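Long-range contacts in peptidylprolyl Isomerase (Naegleria fowleri, PDB 6B4P), which probably catalyses the cis-trans isomerisation of peptide bonds preceding proline, as a member of the FKBP-type peptidyl-prolyl isomerase family: residues E74-W79 with Y100-N105; Y93-S98 with T116-I121. One frame throughout, in Å; residues are numbered along the deposited sequence.

Interaction 1: E74-W79 with Y100-N105; sequences EVIRGW and YAYGNN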
loop_
_atom_site.group_PDB
_atom_site.type_symbol
_atom_site.label_atom_id
_atom_site.label_comp_id
_atom_site.label_asym_id
_atom_site.label_seq_id
_atom_site.Cartn_x
_atom_site.Cartn_y
_atom_site.Cartn_z
ATOM N N GLU A 74 1.451 -8.417 9.318
ATOM C CA GLU A 74 0.753 -9.465 8.585
ATOM C C GLU A 74 0.559 -9.114 7.121
ATOM O O GLU A 74 -0.033 -9.902 6.380
ATOM C CB GLU A 74 -0.599 -9.781 9.240
ATOM C CG GLU A 74 -1.674 -8.735 9.067
ATOM C CD GLU A 74 -3.009 -9.195 9.637
ATOM O OE1 GLU A 74 -3.112 -10.370 10.055
ATOM O OE2 GLU A 74 -3.956 -8.387 9.671
ATOM N N VAL A 75 1.048 -7.955 6.700
ATOM C CA VAL A 75 1.135 -7.555 5.309
ATOM C C VAL A 75 2.571 -7.122 5.055
ATOM O O VAL A 75 3.384 -7.048 5.976
ATOM C CB VAL A 75 0.154 -6.418 4.957
ATOM C CG1 VAL A 75 -1.293 -6.892 5.081
ATOM C CG2 VAL A 75 0.423 -5.207 5.843
ATOM N N ILE A 76 2.875 -6.805 3.796
ATOM C CA ILE A 76 4.231 -6.375 3.483
ATOM C C ILE A 76 4.555 -5.084 4.225
ATOM O O ILE A 76 3.671 -4.268 4.530
ATOM C CB ILE A 76 4.443 -6.209 1.968
ATOM C CG1 ILE A 76 3.438 -5.229 1.358
ATOM C CG2 ILE A 76 4.391 -7.578 1.284
ATOM C CD1 ILE A 76 3.684 -4.963 -0.126
ATOM N N ARG A 77 5.849 -4.903 4.523
ATOM C CA ARG A 77 6.275 -3.762 5.329
ATOM C C ARG A 77 5.868 -2.440 4.690
ATOM O O ARG A 77 5.495 -1.488 5.392
ATOM C CB ARG A 77 7.788 -3.815 5.537
ATOM C CG ARG A 77 8.312 -2.749 6.475
ATOM C CD ARG A 77 9.691 -3.129 6.986
ATOM N NE ARG A 77 10.676 -3.237 5.913
ATOM C CZ ARG A 77 11.628 -2.339 5.686
ATOM N NH1 ARG A 77 11.722 -1.266 6.460
ATOM N NH2 ARG A 77 12.489 -2.512 4.691
ATOM N N GLY A 78 5.939 -2.354 3.360
ATOM C CA GLY A 78 5.547 -1.125 2.693
ATOM C C GLY A 78 4.089 -0.769 2.903
ATOM O O GLY A 78 3.729 0.412 2.887
ATOM N N TRP A 79 3.228 -1.773 3.099
ATOM C CA TRP A 79 1.837 -1.484 3.428
ATOM C C TRP A 79 1.668 -1.053 4.884
ATOM O O TRP A 79 0.914 -0.113 5.163
ATOM C CB TRP A 79 0.958 -2.701 3.148
ATOM C CG TRP A 79 0.472 -2.827 1.741
ATOM C CD1 TRP A 79 1.078 -2.371 0.595
ATOM C CD2 TRP A 79 -0.733 -3.457 1.333
ATOM N NE1 TRP A 79 0.306 -2.694 -0.499
ATOM C CE2 TRP A 79 -0.810 -3.363 -0.069
ATOM C CE3 TRP A 79 -1.769 -4.101 2.028
ATOM C CZ2 TRP A 79 -1.883 -3.886 -0.792
ATOM C CZ3 TRP A 79 -2.819 -4.630 1.310
ATOM C CH2 TRP A 79 -2.870 -4.516 -0.089
ATOM N N TYR A 100 10.861 -3.835 0.766
ATOM C CA TYR A 100 9.670 -3.476 1.527
ATOM C C TYR A 100 8.480 -4.329 1.116
ATOM O O TYR A 100 7.354 -4.065 1.553
ATOM C CB TYR A 100 9.337 -1.983 1.359
ATOM C CG TYR A 100 10.343 -1.048 1.989
ATOM C CD1 TYR A 100 10.134 -0.520 3.256
ATOM C CD2 TYR A 100 11.514 -0.706 1.321
ATOM C CE1 TYR A 100 11.064 0.333 3.835
ATOM C CE2 TYR A 100 12.434 0.142 1.889
ATOM C CZ TYR A 100 12.209 0.654 3.147
ATOM O OH TYR A 100 13.140 1.497 3.706
ATOM N N ALA A 101 8.700 -5.326 0.255
ATOM C CA ALA A 101 7.615 -6.166 -0.235
ATOM C C ALA A 101 7.987 -7.630 -0.014
ATOM O O ALA A 101 8.148 -8.055 1.134
ATOM C CB ALA A 101 7.318 -5.867 -1.710
ATOM N N TYR A 102 8.152 -8.407 -1.084
ATOM C CA TYR A 102 8.421 -9.831 -0.944
ATOM C C TYR A 102 9.888 -10.183 -1.138
ATOM O O TYR A 102 10.231 -11.369 -1.151
ATOM C CB TYR A 102 7.535 -10.632 -1.901
ATOM C CG TYR A 102 6.067 -10.450 -1.586
ATOM C CD1 TYR A 102 5.262 -9.619 -2.368
ATOM C CD2 TYR A 102 5.488 -11.071 -0.486
ATOM C CE1 TYR A 102 3.919 -9.434 -2.073
ATOM C CE2 TYR A 102 4.143 -10.895 -0.189
ATOM C CZ TYR A 102 3.365 -10.071 -0.980
ATOM O OH TYR A 102 2.038 -9.883 -0.682
ATOM N N GLY A 103 10.765 -9.188 -1.248
ATOM C CA GLY A 103 12.187 -9.484 -1.275
ATOM C C GLY A 103 12.558 -10.324 -2.477
ATOM O O GLY A 103 12.086 -10.093 -3.596
ATOM N N ASN A 104 13.418 -11.321 -2.250
ATOM C CA ASN A 104 13.846 -12.193 -3.337
ATOM C C ASN A 104 12.815 -13.259 -3.686
ATOM O O ASN A 104 13.064 -14.062 -4.593
ATOM C CB ASN A 104 15.182 -12.857 -2.992
ATOM C CG ASN A 104 16.326 -11.867 -2.955
ATOM O OD1 ASN A 104 16.323 -10.873 -3.682
ATOM N ND2 ASN A 104 17.315 -12.135 -2.111
ATOM N N ASN A 105 11.673 -13.285 -3.003
ATOM C CA ASN A 105 10.684 -14.325 -3.231
ATOM C C ASN A 105 9.811 -14.017 -4.442
ATOM O O ASN A 105 9.492 -12.859 -4.741
ATOM C CB ASN A 105 9.777 -14.486 -2.010
ATOM C CG ASN A 105 10.540 -14.852 -0.752
ATOM O OD1 ASN A 105 11.248 -15.856 -0.708
ATOM N ND2 ASN A 105 10.394 -14.035 0.281
HETATM O O HOH W 1 7.832 -6.956 3.597
#
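The guanidinium of R77 lies flat on one face of the Y100 ring, the two planes only 22° apart and their centres 3.8 Å from each other. R77 NH2 sits above the middle of the ring, whereas R77 NH1 lies beyond the CE1 side, 3.1 Å from Y100 CE1; the cation-pi contact is therefore off-centre. The arginine chain gets there by bending at chi3 (62°); in this conformer, one of two modelled, NH2 also hydrogen-bonds to D99 O, helping to orient the group. At the edge of Y100, its OH makes a weak hydrogen bond to D19.

The Y102 ring takes a methyl group on one face: I76 CG2 stands 3.7 Å from its centroid in a CH-pi contact, shifted toward the CZ side of the ring. The other branch of I76 ends in CD1, 4.1 Å from A101 CB.

Between the two aromatic contacts the backbones join. G78 N donates to a lone pair of Y100 O over 2.9 Å, in the carbonyl plane, and one water accepts from R77 N and donates to A101 O. The loop thus takes up the G78 amide directly and the R77 amide through the water, just after the N-cap residue I76. The arrangement matches the FKBP fold, in which the start of the helix packed on the sheet and the loop before the last strand border the active-site pocket.

Interaction 2: Y93-S98 with T116-I121; sequences YFEIPS and TLMFEI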
loop_
_atom_site.group_PDB
_atom_site.type_symbol
_atom_site.label_atom_id
_atom_site.label_comp_id
_atom_site.label_asym_id
_atom_site.label_seq_id
_atom_site.Cartn_x
_atom_site.Cartn_y
_atom_site.Cartn_z
ATOM N N TYR A 93 -0.545 6.740 -4.255
ATOM C CA TYR A 93 0.185 5.864 -5.162
ATOM C C TYR A 93 1.563 5.614 -4.572
ATOM O O TYR A 93 2.297 6.565 -4.295
ATOM C CB TYR A 93 0.288 6.525 -6.534
ATOM C CG TYR A 93 0.933 5.709 -7.621
ATOM C CD1 TYR A 93 0.408 4.478 -8.008
ATOM C CD2 TYR A 93 2.041 6.191 -8.300
ATOM C CE1 TYR A 93 0.983 3.753 -9.037
ATOM C CE2 TYR A 93 2.623 5.468 -9.318
ATOM C CZ TYR A 93 2.091 4.251 -9.681
ATOM O OH TYR A 93 2.669 3.543 -10.711
ATOM N N PHE A 94 1.897 4.347 -4.359
ATOM C CA PHE A 94 3.109 3.957 -3.652
ATOM C C PHE A 94 4.069 3.224 -4.571
ATOM O O PHE A 94 3.669 2.332 -5.322
ATOM C CB PHE A 94 2.781 3.036 -2.470
ATOM C CG PHE A 94 2.006 3.694 -1.370
ATOM C CD1 PHE A 94 2.649 4.146 -0.231
ATOM C CD2 PHE A 94 0.625 3.830 -1.459
ATOM C CE1 PHE A 94 1.920 4.741 0.809
ATOM C CE2 PHE A 94 -0.102 4.417 -0.413
ATOM C CZ PHE A 94 0.552 4.870 0.712
ATOM N N GLU A 95 5.348 3.582 -4.481
ATOM C CA GLU A 95 6.428 2.763 -5.007
ATOM C C GLU A 95 7.033 1.982 -3.851
ATOM O O GLU A 95 7.526 2.583 -2.887
ATOM C CB GLU A 95 7.486 3.623 -5.685
ATOM C CG GLU A 95 8.586 2.792 -6.308
ATOM C CD GLU A 95 9.429 3.576 -7.294
ATOM O OE1 GLU A 95 8.866 4.132 -8.264
ATOM O OE2 GLU A 95 10.648 3.671 -7.068
ATOM N N ILE A 96 7.015 0.659 -3.949
ATOM C CA ILE A 96 7.412 -0.213 -2.855
ATOM C C ILE A 96 8.554 -1.102 -3.332
ATOM O O ILE A 96 8.329 -2.121 -3.984
ATOM C CB ILE A 96 6.225 -1.053 -2.355
ATOM C CG1 ILE A 96 5.073 -0.126 -1.954
ATOM C CG2 ILE A 96 6.640 -1.894 -1.158
ATOM C CD1 ILE A 96 3.951 -0.816 -1.167
ATOM N N PRO A 97 9.800 -0.761 -2.990
ATOM C CA PRO A 97 10.933 -1.625 -3.340
ATOM C C PRO A 97 10.767 -3.031 -2.783
ATOM O O PRO A 97 10.032 -3.276 -1.821
ATOM C CB PRO A 97 12.138 -0.910 -2.703
ATOM C CG PRO A 97 11.684 0.524 -2.537
ATOM C CD PRO A 97 10.224 0.431 -2.231
ATOM N N SER A 98 11.479 -3.969 -3.418
ATOM C CA SER A 98 11.350 -5.373 -3.053
ATOM C C SER A 98 11.700 -5.610 -1.588
ATOM O O SER A 98 11.079 -6.463 -0.937
ATOM C CB SER A 98 12.223 -6.240 -3.968
ATOM O OG SER A 98 13.597 -5.943 -3.806
ATOM N N THR A 116 9.993 -4.800 -7.451
ATOM C CA THR A 116 9.400 -3.547 -6.996
ATOM C C THR A 116 7.909 -3.578 -7.303
ATOM O O THR A 116 7.501 -3.987 -8.390
ATOM C CB THR A 116 10.062 -2.358 -7.703
ATOM O OG1 THR A 116 11.464 -2.338 -7.416
ATOM C CG2 THR A 116 9.438 -1.030 -7.248
ATOM N N LEU A 117 7.080 -3.176 -6.342
ATOM C CA LEU A 117 5.636 -3.212 -6.525
ATOM C C LEU A 117 5.089 -1.801 -6.462
ATOM O O LEU A 117 5.472 -1.025 -5.580
ATOM C CB LEU A 117 4.938 -4.060 -5.450
ATOM C CG LEU A 117 5.454 -5.487 -5.303
ATOM C CD1 LEU A 117 4.690 -6.185 -4.203
ATOM C CD2 LEU A 117 5.337 -6.255 -6.618
ATOM N N MET A 118 4.181 -1.476 -7.383
ATOM C CA MET A 118 3.462 -0.208 -7.349
ATOM C C MET A 118 2.037 -0.453 -6.865
ATOM O O MET A 118 1.373 -1.385 -7.333
ATOM C CB MET A 118 3.429 0.433 -8.731
ATOM C CG MET A 118 4.773 0.476 -9.440
ATOM S SD MET A 118 6.055 1.401 -8.550
ATOM C CE MET A 118 5.351 3.039 -8.482
ATOM N N PHE A 119 1.554 0.382 -5.945
ATOM C CA PHE A 119 0.194 0.213 -5.445
ATOM C C PHE A 119 -0.531 1.545 -5.424
ATOM O O PHE A 119 -0.011 2.526 -4.884
ATOM C CB PHE A 119 0.148 -0.368 -4.020
ATOM C CG PHE A 119 0.441 -1.839 -3.933
ATOM C CD1 PHE A 119 -0.558 -2.771 -4.112
ATOM C CD2 PHE A 119 1.714 -2.282 -3.626
ATOM C CE1 PHE A 119 -0.296 -4.137 -4.001
ATOM C CE2 PHE A 119 1.986 -3.635 -3.528
ATOM C CZ PHE A 119 0.984 -4.557 -3.707
ATOM N N GLU A 120 -1.747 1.562 -5.964
ATOM C CA GLU A 120 -2.737 2.567 -5.595
ATOM C C GLU A 120 -3.472 2.006 -4.389
ATOM O O GLU A 120 -3.957 0.879 -4.455
ATOM C CB GLU A 120 -3.739 2.835 -6.718
ATOM C CG GLU A 120 -3.175 3.533 -7.941
ATOM C CD GLU A 120 -4.251 4.244 -8.738
ATOM O OE1 GLU A 120 -5.446 3.922 -8.554
ATOM O OE2 GLU A 120 -3.902 5.135 -9.539
ATOM N N ILE A 121 -3.529 2.762 -3.290
ATOM C CA ILE A 121 -4.222 2.338 -2.074
ATOM C C ILE A 121 -5.170 3.443 -1.637
ATOM O O ILE A 121 -4.775 4.612 -1.561
ATOM C CB ILE A 121 -3.246 2.017 -0.928
ATOM C CG1 ILE A 121 -2.210 0.974 -1.364
ATOM C CG2 ILE A 121 -4.019 1.548 0.298
ATOM C CD1 ILE A 121 -1.206 0.640 -0.264
HETATM O O HOH W 2 12.939 -3.394 -5.719
#
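M118 folds back over the neighbouring strand between Y93 and E95. Its CB lies 3.8 Å from Y93 OH, and CG passes the same hydroxyl. Bends at chi2 (-60°) and chi3 (-61°) then carry SD alongside E95, 3.7 Å from E95 CG, and set CE between the two neighbours, 3.5 Å from Y93 OH and 3.6 Å from E95 CB. The phenol reaches across because Y93 CG is anti to its backbone N (chi1 -176°); nearer its root, Y93 CD1 rests on E120 CG.

F94, I96, L117, F119 and I121 project from the other face of the sheet, where I96 CD1 meets F119 CD2 at 3.6 Å and I121 CD1 packs obliquely on the F94 ring. W79 of helix 77-84 covers part of this apolar side.

F94 pairs with F119, and I96 with L117, through two hydrogen bonds each; the shortest, F94 N to F119 O, spans 2.7 Å. Beyond the last pair, a water accepts from S98 N and also hydrogen-bonds to T116 OG1. These are regular antiparallel neighbours in the curved beta sheet of the FKBP fold, whose apolar face curls round the short helix 77-84.

Overall arrangement
Followed from the N terminus, the chain first supplies 74-79, at the start of helix 77-84, then 93-98, the end of strand 91-96 and the two residues after it, followed almost directly by 100-105, and finally 116-121 in strand 117-126. Interaction 1 closes a loop containing the helix and the strand after it; interaction 2 closes the long excursion between the last two strands. The second loop opens before the first has closed, so the contacts cross rather than nest. With centres about 10 Å apart they also touch: G103 N probably hydrogen-bonds to S98 O, A101 packs on L117, and W79 lies against F119 and I121. Helix, sheet and connecting loop are thus tied together.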